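Sucrose 6(F)-phosphate phosphorylase (Thermoanaerobacterium thermosaccharolyticum DSM 571, PDB 6S9V) belongs to the alpha-amylase family of carbohydrate-active enzymes, pairing a TIM-barrel catalytic domain with a C-terminal antiparallel sheet. Local coordinates at residues E448-E453 with L466-D471; L17-Q22 with R442-Y447; M290-L295 with F454-C459; D472-L477 with D489-N494. All coordinates share one frame; numbering follows the deposited sequence.

Contact 1. Residues E448-E453 with L466-D471; sequences EAFNGE and LTWKKD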
# COMPACT_ATOMS: atom_id res chain seq x y z
N GLU A 448 15.58 -14.71 -16.23
CA GLU A 448 15.84 -13.44 -16.92
C GLU A 448 14.69 -12.99 -17.81
O GLU A 448 14.62 -11.80 -18.14
CB GLU A 448 17.13 -13.58 -17.73
CG GLU A 448 18.37 -13.91 -16.90
CD GLU A 448 18.56 -15.41 -16.58
OE1 GLU A 448 17.59 -16.20 -16.70
OE2 GLU A 448 19.69 -15.79 -16.21
N ALA A 449 13.78 -13.89 -18.19
CA ALA A 449 12.72 -13.54 -19.13
C ALA A 449 11.79 -12.47 -18.58
O ALA A 449 11.19 -11.71 -19.35
CB ALA A 449 11.92 -14.78 -19.52
N PHE A 450 11.63 -12.40 -17.25
CA PHE A 450 10.73 -11.40 -16.68
C PHE A 450 11.20 -9.98 -16.95
O PHE A 450 10.42 -9.04 -16.79
CB PHE A 450 10.59 -11.61 -15.17
CG PHE A 450 9.89 -12.88 -14.81
CD1 PHE A 450 8.52 -13.00 -15.00
CD2 PHE A 450 10.59 -13.95 -14.27
CE1 PHE A 450 7.86 -14.17 -14.66
CE2 PHE A 450 9.93 -15.12 -13.93
CZ PHE A 450 8.57 -15.23 -14.13
N ASN A 451 12.45 -9.81 -17.36
CA ASN A 451 12.96 -8.50 -17.72
C ASN A 451 12.86 -8.22 -19.21
O ASN A 451 13.54 -7.32 -19.71
CB ASN A 451 14.41 -8.37 -17.24
CG ASN A 451 14.49 -8.37 -15.73
OD1 ASN A 451 13.72 -7.69 -15.06
ND2 ASN A 451 15.41 -9.15 -15.18
N GLY A 452 12.03 -8.98 -19.93
CA GLY A 452 11.87 -8.83 -21.36
C GLY A 452 10.46 -8.49 -21.80
O GLY A 452 9.79 -7.65 -21.19
N GLU A 453 9.99 -9.19 -22.82
CA GLU A 453 8.71 -8.90 -23.44
C GLU A 453 7.62 -9.81 -22.88
O GLU A 453 7.83 -11.00 -22.66
CB GLU A 453 8.80 -9.08 -24.96
CG GLU A 453 9.75 -8.10 -25.65
CD GLU A 453 9.93 -8.36 -27.14
OE1 GLU A 453 9.59 -9.47 -27.58
OE2 GLU A 453 10.43 -7.47 -27.87
N LEU A 466 0.35 -17.09 -19.86
CA LEU A 466 1.12 -15.85 -19.95
C LEU A 466 2.59 -16.18 -20.16
O LEU A 466 3.13 -17.09 -19.53
CB LEU A 466 0.94 -15.01 -18.69
CG LEU A 466 -0.51 -14.70 -18.30
CD1 LEU A 466 -0.55 -14.03 -16.92
CD2 LEU A 466 -1.20 -13.82 -19.35
N THR A 467 3.25 -15.40 -21.02
CA THR A 467 4.62 -15.69 -21.42
C THR A 467 5.49 -14.44 -21.34
O THR A 467 5.07 -13.35 -21.73
CB THR A 467 4.67 -16.25 -22.85
OG1 THR A 467 4.07 -17.55 -22.90
CG2 THR A 467 6.11 -16.32 -23.37
N TRP A 468 6.71 -14.63 -20.84
CA TRP A 468 7.77 -13.63 -20.87
C TRP A 468 8.92 -14.16 -21.73
O TRP A 468 9.25 -15.35 -21.67
CB TRP A 468 8.27 -13.29 -19.46
CG TRP A 468 7.29 -12.49 -18.67
CD1 TRP A 468 6.24 -12.97 -17.92
CD2 TRP A 468 7.24 -11.06 -18.55
NE1 TRP A 468 5.57 -11.93 -17.33
CE2 TRP A 468 6.16 -10.75 -17.70
CE3 TRP A 468 8.02 -10.02 -19.06
CZ2 TRP A 468 5.82 -9.44 -17.38
CZ3 TRP A 468 7.69 -8.72 -18.73
CH2 TRP A 468 6.60 -8.44 -17.90
N LYS A 469 9.52 -13.28 -22.52
CA LYS A 469 10.62 -13.67 -23.40
C LYS A 469 11.75 -12.66 -23.32
O LYS A 469 11.52 -11.45 -23.41
CB LYS A 469 10.13 -13.76 -24.85
CG LYS A 469 9.20 -14.92 -25.14
CD LYS A 469 8.64 -14.88 -26.55
CE LYS A 469 9.70 -15.09 -27.61
NZ LYS A 469 10.06 -16.53 -27.73
N LYS A 470 12.98 -13.16 -23.16
CA LYS A 470 14.18 -12.33 -23.29
C LYS A 470 15.31 -13.16 -23.87
O LYS A 470 15.75 -14.13 -23.25
CB LYS A 470 14.60 -11.71 -21.96
CG LYS A 470 15.86 -10.85 -22.08
CD LYS A 470 16.30 -10.22 -20.77
CE LYS A 470 17.55 -9.36 -20.99
NZ LYS A 470 17.97 -8.59 -19.78
N ASP A 471 15.78 -12.78 -25.05
CA ASP A 471 16.92 -13.45 -25.68
C ASP A 471 16.53 -14.91 -25.87
O ASP A 471 15.45 -15.18 -26.41
CB ASP A 471 18.17 -13.21 -24.84
CG ASP A 471 18.52 -11.75 -24.71
OD1 ASP A 471 18.23 -10.99 -25.66
OD2 ASP A 471 19.10 -11.36 -23.68
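W468 and E453 carry this contact, the first mainly through its indole and the second through its main chain. The hydrogen bonds are both between backbones. E453 N donates to K469 O over 2.8 Å at 167°, and K469 N returns a bond to E453 O, making an antiparallel hydrogen-bonded pair where strand 453-456 begins beside strand 463-470. CA-H...O contacts flank it, from W468 CA to E453 O (3.2 Å) and from G452 CA to K469 O (3.3 Å). The aromatic part is an oblique pair: F450 CD1 lies 3.7 Å above one face of the indole, offset toward the rim, with the F450 plane turned 52° from the five-membered ring. At the indole edge, W468 CZ3 comes to 3.4 Å from G452 O, which lies near the ring plane. A449 CB packs on W468 CB, and the extended K470 chain lies along the 3-10 turn, its CB near A449 CA and its CD 3.5 Å from E448 O. Outside the two segments, W468 NE1 donates to F384 O on helix 372-384. The chemistry implies a division of labour: the main chain sets the strand pairing, while the indole packs against the 3-10 turn 448-450 and spends its one N-H on a neighbouring helix.

Contact 2. Residues L17-Q22 with R442-Y447; sequences LKNKVQ and RFRNEY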
# COMPACT_ATOMS: atom_id res chain seq x y z
N LEU A 17 13.56 0.69 -12.24
CA LEU A 17 13.46 0.11 -10.91
C LEU A 17 13.88 -1.35 -10.97
O LEU A 17 13.76 -2.01 -12.01
CB LEU A 17 12.04 0.22 -10.37
CG LEU A 17 11.56 1.65 -10.12
CD1 LEU A 17 10.07 1.66 -9.90
CD2 LEU A 17 12.30 2.27 -8.94
N LYS A 18 14.44 -1.83 -9.86
CA LYS A 18 14.81 -3.24 -9.77
C LYS A 18 13.56 -4.10 -9.87
O LYS A 18 12.59 -3.88 -9.14
CB LYS A 18 15.51 -3.50 -8.44
CG LYS A 18 16.19 -4.85 -8.32
CD LYS A 18 16.51 -5.20 -6.86
CE LYS A 18 17.53 -4.28 -6.23
NZ LYS A 18 17.95 -4.81 -4.88
N ASN A 19 13.59 -5.07 -10.77
CA ASN A 19 12.41 -5.90 -11.04
C ASN A 19 12.45 -7.19 -10.24
O ASN A 19 12.44 -8.30 -10.78
CB ASN A 19 12.30 -6.19 -12.54
CG ASN A 19 11.01 -6.92 -12.89
OD1 ASN A 19 10.01 -6.79 -12.19
ND2 ASN A 19 11.05 -7.70 -13.96
N LYS A 20 12.47 -7.05 -8.92
CA LYS A 20 12.52 -8.20 -8.02
C LYS A 20 11.40 -8.09 -7.00
O LYS A 20 10.90 -7.00 -6.71
CB LYS A 20 13.88 -8.32 -7.33
CG LYS A 20 15.02 -8.57 -8.32
CD LYS A 20 16.21 -9.23 -7.68
CE LYS A 20 17.35 -9.39 -8.68
NZ LYS A 20 16.88 -9.86 -10.02
N VAL A 21 11.00 -9.24 -6.46
CA VAL A 21 9.93 -9.27 -5.48
C VAL A 21 10.34 -8.49 -4.24
O VAL A 21 11.49 -8.57 -3.77
CB VAL A 21 9.57 -10.73 -5.15
CG1 VAL A 21 8.51 -10.78 -4.09
CG2 VAL A 21 9.13 -11.47 -6.41
N GLN A 22 9.40 -7.74 -3.68
CA GLN A 22 9.63 -6.96 -2.47
C GLN A 22 8.74 -7.45 -1.34
O GLN A 22 7.65 -7.98 -1.56
CB GLN A 22 9.34 -5.49 -2.72
CG GLN A 22 10.16 -4.89 -3.86
CD GLN A 22 9.88 -3.42 -4.05
OE1 GLN A 22 8.81 -2.93 -3.72
NE2 GLN A 22 10.86 -2.71 -4.60
N ARG A 442 11.81 -16.97 -5.79
CA ARG A 442 13.18 -16.99 -6.30
C ARG A 442 13.22 -17.21 -7.80
O ARG A 442 14.08 -16.65 -8.49
CB ARG A 442 14.02 -18.02 -5.56
CG ARG A 442 14.25 -17.63 -4.10
CD ARG A 442 15.60 -18.11 -3.59
NE ARG A 442 15.62 -19.52 -3.25
CZ ARG A 442 16.72 -20.23 -3.04
NH1 ARG A 442 17.93 -19.68 -3.14
NH2 ARG A 442 16.59 -21.51 -2.73
N PHE A 443 12.30 -18.02 -8.34
CA PHE A 443 12.21 -18.12 -9.79
C PHE A 443 11.91 -16.77 -10.42
O PHE A 443 12.54 -16.38 -11.42
CB PHE A 443 11.15 -19.13 -10.22
CG PHE A 443 11.09 -19.33 -11.71
CD1 PHE A 443 11.98 -20.19 -12.34
CD2 PHE A 443 10.16 -18.64 -12.48
CE1 PHE A 443 11.95 -20.36 -13.73
CE2 PHE A 443 10.12 -18.82 -13.86
CZ PHE A 443 11.01 -19.68 -14.48
N ARG A 444 10.97 -16.02 -9.84
CA ARG A 444 10.63 -14.69 -10.35
C ARG A 444 11.80 -13.71 -10.23
O ARG A 444 11.90 -12.77 -11.03
CB ARG A 444 9.39 -14.18 -9.62
CG ARG A 444 8.96 -12.77 -9.96
CD ARG A 444 8.68 -12.57 -11.44
NE ARG A 444 8.17 -11.22 -11.68
CZ ARG A 444 8.93 -10.13 -11.64
NH1 ARG A 444 10.22 -10.22 -11.38
NH2 ARG A 444 8.39 -8.93 -11.85
N ASN A 445 12.68 -13.91 -9.25
CA ASN A 445 13.85 -13.05 -9.11
C ASN A 445 15.00 -13.48 -10.00
O ASN A 445 15.84 -12.64 -10.37
CB ASN A 445 14.35 -13.03 -7.67
CG ASN A 445 13.41 -12.29 -6.74
OD1 ASN A 445 12.57 -11.51 -7.20
ND2 ASN A 445 13.54 -12.54 -5.44
N GLU A 446 15.10 -14.76 -10.32
CA GLU A 446 16.28 -15.29 -10.99
C GLU A 446 16.11 -15.41 -12.50
O GLU A 446 17.07 -15.20 -13.24
CB GLU A 446 16.64 -16.68 -10.45
CG GLU A 446 17.11 -16.73 -9.00
CD GLU A 446 17.17 -18.15 -8.45
OE1 GLU A 446 16.70 -19.07 -9.15
OE2 GLU A 446 17.69 -18.36 -7.33
N TYR A 447 14.92 -15.74 -12.98
CA TYR A 447 14.78 -16.06 -14.40
C TYR A 447 14.72 -14.79 -15.23
O TYR A 447 13.88 -13.92 -15.00
CB TYR A 447 13.56 -16.94 -14.65
CG TYR A 447 13.68 -17.63 -15.99
CD1 TYR A 447 14.65 -18.61 -16.20
CD2 TYR A 447 12.88 -17.26 -17.05
CE1 TYR A 447 14.79 -19.22 -17.43
CE2 TYR A 447 13.01 -17.87 -18.28
CZ TYR A 447 13.96 -18.84 -18.47
OH TYR A 447 14.08 -19.43 -19.70
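K20 and N445 bring the two backbones within 5.1 Å (CA to CA), where an inverse gamma turn centred on N19 meets the last turn of helix 432-446. The side chains of R444 and N445 hold N19 and V21, while K20 between them reaches the N445 carbonyl. R444 holds N19 end-on with two nitrogens: NH2 reaches N19 OD1 at 2.7 Å, while NH1 takes N19 O at 3.0 Å. Both oxygens lie in the guanidinium plane at its edge, yet NH1 stands above the carbonyl plane of N19 O, and the amide and guanidinium planes are 65° apart. Two bonds to separate atoms should fix the rotation of the guanidinium, and NE adds a third, to F383 O. N19 has CG trans to its own N (chi1 -174°), which carries OD1 to the arginine; its ND2 turns to N451 OD1. N445 OD1 accepts V21 N on a lone pair, 2.9 Å away and nearly straight at 169°, and its ND2 is satisfied by D47 O. K20 bends at its last torsion to bring NZ to N445 O (3.0 Å), a carbonyl near the helix C-terminus. V21 CG2 fills in against R444 CG at 3.8 Å. The contact therefore joins the approach to the first barrel strand, 22-25, to the C-terminal end of helix 432-446, with V21 and R444 both packing on P389 of the last barrel strand, 388-392.

Contact 3. Residues M290-L295 with F454-C459; sequences MLYHYL and FFIEDC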
# COMPACT_ATOMS: atom_id res chain seq x y z
N MET A 290 -12.18 -11.51 -16.71
CA MET A 290 -11.88 -10.23 -16.09
C MET A 290 -10.38 -9.97 -16.05
O MET A 290 -9.93 -8.85 -16.33
CB MET A 290 -12.46 -10.19 -14.68
CG MET A 290 -12.36 -8.84 -14.00
SD MET A 290 -12.98 -8.89 -12.31
CE MET A 290 -12.68 -7.19 -11.80
N LEU A 291 -9.60 -10.99 -15.69
CA LEU A 291 -8.15 -10.84 -15.64
C LEU A 291 -7.59 -10.50 -17.01
O LEU A 291 -6.75 -9.60 -17.15
CB LEU A 291 -7.52 -12.12 -15.10
CG LEU A 291 -5.99 -12.20 -15.13
CD1 LEU A 291 -5.38 -11.17 -14.19
CD2 LEU A 291 -5.54 -13.62 -14.77
N TYR A 292 -8.02 -11.23 -18.04
CA TYR A 292 -7.52 -10.97 -19.38
C TYR A 292 -7.91 -9.57 -19.85
O TYR A 292 -7.09 -8.87 -20.46
CB TYR A 292 -8.01 -12.04 -20.34
CG TYR A 292 -7.00 -13.16 -20.51
CD1 TYR A 292 -6.39 -13.74 -19.40
CD2 TYR A 292 -6.63 -13.61 -21.77
CE1 TYR A 292 -5.45 -14.75 -19.54
CE2 TYR A 292 -5.71 -14.62 -21.93
CZ TYR A 292 -5.11 -15.19 -20.81
OH TYR A 292 -4.18 -16.19 -20.96
N HIS A 293 -9.14 -9.15 -19.56
CA HIS A 293 -9.53 -7.79 -19.94
C HIS A 293 -8.66 -6.76 -19.24
O HIS A 293 -8.29 -5.74 -19.83
CB HIS A 293 -11.00 -7.54 -19.60
CG HIS A 293 -11.50 -6.21 -20.05
ND1 HIS A 293 -11.62 -5.88 -21.39
CD2 HIS A 293 -11.88 -5.11 -19.36
CE1 HIS A 293 -12.08 -4.64 -21.50
NE2 HIS A 293 -12.24 -4.15 -20.28
N TYR A 294 -8.31 -7.01 -17.97
CA TYR A 294 -7.50 -6.06 -17.21
C TYR A 294 -6.06 -6.04 -17.71
O TYR A 294 -5.46 -4.96 -17.88
CB TYR A 294 -7.56 -6.40 -15.72
CG TYR A 294 -6.78 -5.44 -14.85
CD1 TYR A 294 -6.91 -4.06 -15.03
CD2 TYR A 294 -5.92 -5.89 -13.86
CE1 TYR A 294 -6.20 -3.17 -14.26
CE2 TYR A 294 -5.21 -5.00 -13.06
CZ TYR A 294 -5.36 -3.64 -13.28
OH TYR A 294 -4.66 -2.73 -12.52
N LEU A 295 -5.47 -7.22 -17.94
CA LEU A 295 -4.09 -7.29 -18.39
C LEU A 295 -3.88 -6.57 -19.71
O LEU A 295 -2.81 -6.00 -19.94
CB LEU A 295 -3.64 -8.74 -18.51
CG LEU A 295 -3.50 -9.50 -17.20
CD1 LEU A 295 -3.09 -10.95 -17.48
CD2 LEU A 295 -2.48 -8.84 -16.29
N PHE A 454 6.44 -9.22 -22.67
CA PHE A 454 5.29 -9.91 -22.09
C PHE A 454 4.25 -10.18 -23.16
O PHE A 454 3.93 -9.30 -23.96
CB PHE A 454 4.68 -9.05 -20.98
CG PHE A 454 3.41 -9.59 -20.39
CD1 PHE A 454 3.39 -10.78 -19.70
CD2 PHE A 454 2.22 -8.86 -20.49
CE1 PHE A 454 2.21 -11.26 -19.15
CE2 PHE A 454 1.04 -9.33 -19.94
CZ PHE A 454 1.04 -10.53 -19.26
N PHE A 455 3.72 -11.41 -23.18
CA PHE A 455 2.71 -11.83 -24.14
C PHE A 455 1.56 -12.53 -23.42
O PHE A 455 1.79 -13.47 -22.65
CB PHE A 455 3.32 -12.76 -25.20
CG PHE A 455 4.43 -12.11 -25.99
CD1 PHE A 455 4.15 -11.25 -27.03
CD2 PHE A 455 5.75 -12.35 -25.67
CE1 PHE A 455 5.17 -10.65 -27.75
CE2 PHE A 455 6.78 -11.76 -26.38
CZ PHE A 455 6.48 -10.90 -27.42
N ILE A 456 0.35 -12.08 -23.68
CA ILE A 456 -0.87 -12.73 -23.20
C ILE A 456 -1.30 -13.73 -24.27
O ILE A 456 -1.54 -13.35 -25.42
CB ILE A 456 -1.99 -11.71 -22.93
CG1 ILE A 456 -1.57 -10.68 -21.88
CG2 ILE A 456 -3.27 -12.43 -22.47
CD1 ILE A 456 -2.50 -9.49 -21.79
N GLU A 457 -1.36 -15.00 -23.90
CA GLU A 457 -1.54 -16.07 -24.87
C GLU A 457 -3.00 -16.50 -24.88
O GLU A 457 -3.66 -16.52 -23.84
CB GLU A 457 -0.67 -17.29 -24.56
CG GLU A 457 0.82 -17.01 -24.43
CD GLU A 457 1.51 -16.83 -25.77
OE1 GLU A 457 0.82 -16.66 -26.80
OE2 GLU A 457 2.76 -16.86 -25.79
N ASP A 458 -3.49 -16.84 -26.07
CA ASP A 458 -4.84 -17.35 -26.21
C ASP A 458 -4.97 -18.66 -25.45
O ASP A 458 -4.03 -19.45 -25.37
CB ASP A 458 -5.16 -17.59 -27.69
CG ASP A 458 -6.59 -18.05 -27.89
OD1 ASP A 458 -7.45 -17.73 -27.04
OD2 ASP A 458 -6.85 -18.77 -28.88
N CYS A 459 -6.15 -18.89 -24.89
CA CYS A 459 -6.41 -20.10 -24.13
C CYS A 459 -7.90 -20.15 -23.81
O CYS A 459 -8.64 -19.20 -24.08
CB CYS A 459 -5.59 -20.14 -22.84
SG CYS A 459 -5.92 -18.76 -21.72
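Y292 and I456 overlap from opposite ends, the tyrosine reaching out from its helix and the isoleucine back from the strand. I456 CG2 rests over one face of the phenol, offset toward the rim, 3.8 Å from the ring centroid and 29° off its normal, a CH-pi contact. Packing is tight here, with CG2 only 3.3 Å from Y292 CE2. With chi1 at -95°, off a staggered value, the tyrosine ring reaches across to the strand, and E457 O lies at its edge, in plane, 2.9 Å from Y292 OH. R465 N donates to the same hydroxyl, which is thus approached by main-chain atoms of both E457 and R465. C459 SG comes in obliquely, 3.2 Å from Y292 OH and 4.7 Å from the ring centroid, as a sulfur-aromatic contact. The other branch of I456 runs toward the next helical turn, where CD1 touches L295 CB at 3.6 Å. Helix 289-295 thereby lies against an edge strand of the C-terminal sheet, 453-456. L291 packs on helix 275-285 and also on I464 of strand 463-470, whose L466 touches both Y292 and L295.

Contact 4. Residues D472-L477 with D489-N494; sequences DKRCSL and DYINEN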
# COMPACT_ATOMS: atom_id res chain seq x y z
N ASP A 472 17.35 -15.87 -25.45
CA ASP A 472 17.02 -17.28 -25.55
C ASP A 472 16.23 -17.77 -24.35
O ASP A 472 15.89 -18.96 -24.28
CB ASP A 472 18.29 -18.11 -25.70
CG ASP A 472 19.28 -17.89 -24.57
OD1 ASP A 472 19.19 -16.85 -23.89
OD2 ASP A 472 20.14 -18.77 -24.35
N LYS A 473 15.91 -16.89 -23.40
CA LYS A 473 15.15 -17.26 -22.23
C LYS A 473 13.67 -17.00 -22.47
O LYS A 473 13.30 -15.98 -23.06
CB LYS A 473 15.62 -16.47 -21.00
CG LYS A 473 17.13 -16.46 -20.77
CD LYS A 473 17.70 -17.84 -20.49
CE LYS A 473 19.15 -17.73 -20.00
NZ LYS A 473 19.83 -19.05 -19.89
N ARG A 474 12.83 -17.91 -22.00
CA ARG A 474 11.39 -17.74 -22.13
C ARG A 474 10.76 -18.58 -21.04
O ARG A 474 11.20 -19.70 -20.78
CB ARG A 474 10.90 -18.17 -23.51
CG ARG A 474 9.40 -18.09 -23.69
CD ARG A 474 8.99 -18.66 -25.04
NE ARG A 474 9.30 -20.08 -25.14
CZ ARG A 474 8.50 -21.04 -24.67
NH1 ARG A 474 7.36 -20.73 -24.08
NH2 ARG A 474 8.85 -22.31 -24.80
N CYS A 475 9.74 -18.03 -20.38
CA CYS A 475 8.96 -18.79 -19.41
C CYS A 475 7.48 -18.56 -19.64
O CYS A 475 7.05 -17.41 -19.83
CB CYS A 475 9.34 -18.42 -17.96
SG CYS A 475 9.23 -16.69 -17.48
N SER A 476 6.71 -19.65 -19.65
CA SER A 476 5.29 -19.62 -19.97
C SER A 476 4.52 -20.22 -18.80
O SER A 476 4.69 -21.41 -18.49
CB SER A 476 5.00 -20.39 -21.26
OG SER A 476 5.72 -19.83 -22.34
N LEU A 477 3.71 -19.39 -18.16
CA LEU A 477 2.83 -19.84 -17.09
C LEU A 477 1.61 -20.52 -17.70
O LEU A 477 1.00 -19.99 -18.63
CB LEU A 477 2.41 -18.65 -16.24
CG LEU A 477 1.31 -18.88 -15.20
CD1 LEU A 477 1.82 -19.80 -14.09
CD2 LEU A 477 0.80 -17.55 -14.63
N ASP A 489 6.65 -23.51 -17.94
CA ASP A 489 7.55 -24.07 -18.93
C ASP A 489 8.61 -23.02 -19.25
O ASP A 489 8.26 -21.90 -19.63
CB ASP A 489 6.81 -24.46 -20.20
CG ASP A 489 5.94 -25.69 -20.03
OD1 ASP A 489 6.23 -26.51 -19.14
OD2 ASP A 489 4.96 -25.84 -20.79
N TYR A 490 9.88 -23.36 -19.09
CA TYR A 490 10.94 -22.38 -19.28
C TYR A 490 12.14 -23.03 -19.93
O TYR A 490 12.26 -24.26 -20.00
CB TYR A 490 11.33 -21.72 -17.95
CG TYR A 490 12.08 -22.62 -17.01
CD1 TYR A 490 11.41 -23.47 -16.14
CD2 TYR A 490 13.47 -22.62 -16.97
CE1 TYR A 490 12.10 -24.30 -15.27
CE2 TYR A 490 14.17 -23.45 -16.11
CZ TYR A 490 13.47 -24.28 -15.26
OH TYR A 490 14.16 -25.11 -14.41
N ILE A 491 13.05 -22.19 -20.43
CA ILE A 491 14.26 -22.62 -21.12
C ILE A 491 15.40 -22.56 -20.12
O ILE A 491 15.70 -21.50 -19.56
CB ILE A 491 14.56 -21.74 -22.34
CG1 ILE A 491 13.37 -21.72 -23.31
CG2 ILE A 491 15.83 -22.21 -23.02
CD1 ILE A 491 12.97 -23.07 -23.85
N ASN A 492 16.05 -23.70 -19.88
CA ASN A 492 17.11 -23.77 -18.88
C ASN A 492 18.42 -23.26 -19.49
O ASN A 492 18.46 -22.80 -20.63
CB ASN A 492 17.22 -25.19 -18.33
CG ASN A 492 17.70 -26.19 -19.37
OD1 ASN A 492 18.19 -25.84 -20.44
ND2 ASN A 492 17.55 -27.47 -19.05
N GLU A 493 19.52 -23.35 -18.73
CA GLU A 493 20.79 -22.81 -19.20
C GLU A 493 21.33 -23.55 -20.42
O GLU A 493 22.09 -22.97 -21.20
CB GLU A 493 21.82 -22.85 -18.06
CG GLU A 493 21.68 -21.74 -17.02
CD GLU A 493 22.01 -20.36 -17.58
OE1 GLU A 493 22.83 -20.28 -18.52
OE2 GLU A 493 21.46 -19.37 -17.06
N ASN A 494 20.94 -24.81 -20.61
CA ASN A 494 21.37 -25.58 -21.76
C ASN A 494 20.44 -25.43 -22.96
O ASN A 494 20.62 -26.15 -23.95
CB ASN A 494 21.49 -27.07 -21.40
CG ASN A 494 22.48 -27.31 -20.28
OD1 ASN A 494 23.41 -26.54 -20.07
ND2 ASN A 494 22.30 -28.42 -19.57
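R474 and S476 meet I491 and D489 across a beta hairpin, strands 473-480 and 485-491, within the antiparallel C-terminal sheet; the short strand axes run 4.5 Å apart at 176°. S476 and D489 form a hydrogen-bonded pair with both bonds made: S476 N donates to D489 O at 2.7 Å, and D489 N to S476 O at 2.9 Å. Farther along, I491 N gives its hydrogen to R474 O at 3.1 Å, with the donor almost in line with the C=O bond but an N-H...O angle of 137°. The reciprocal bond is replaced by a side chain: Y447 OH accepts from R474 N and donates to I491 O, a bridging hydroxyl that satisfies both main-chain atoms as the strands part. Carbonyls are also visited by CA-H groups, Y490 CA on R474 O and C475 CA on D489 O.

Polar side chains look mostly outside the pair. S476 OG bonds to T467 OG1 on one neighbouring strand, D489 OD1 makes a salt bridge with K499 NZ on the other, and N492 OD1 takes E496 N, besides a weak bond from N494 N. K473 bends at chi2 (-64°) so that NZ reaches E493 OE2 at 3.3 Å, a salt bridge with a weak hydrogen bond, to a glutamate that is poorly ordered. I491 lays CG2 3.5 Å from D472 O. On the face bearing C475 and Y490, the two CB atoms of these residues meet at 3.9 Å.

Overall arrangement
Contacts 1, 3 and 4 all reach the C-terminal antiparallel sheet, whereas contact 2 joins the chain ahead of the first barrel strand to the helix preceding that sheet. Contacts 1 and 4 are closest, with centres 9 Å apart, and L466 O takes L477 N at 2.7 Å between their strands. Contact 3 continues the sheet outward, its centre about 15 Å from that of contact 1, through F455 N to T467 O at 2.8 Å. Contact 2 meets contact 1 by N19 ND2 to N451 OD1 (2.9 Å) and contact 4 by Y447 OH to I491 O (2.6 Å). Contacts 2 and 3 do not touch, their nearest atoms being about 9 Å apart.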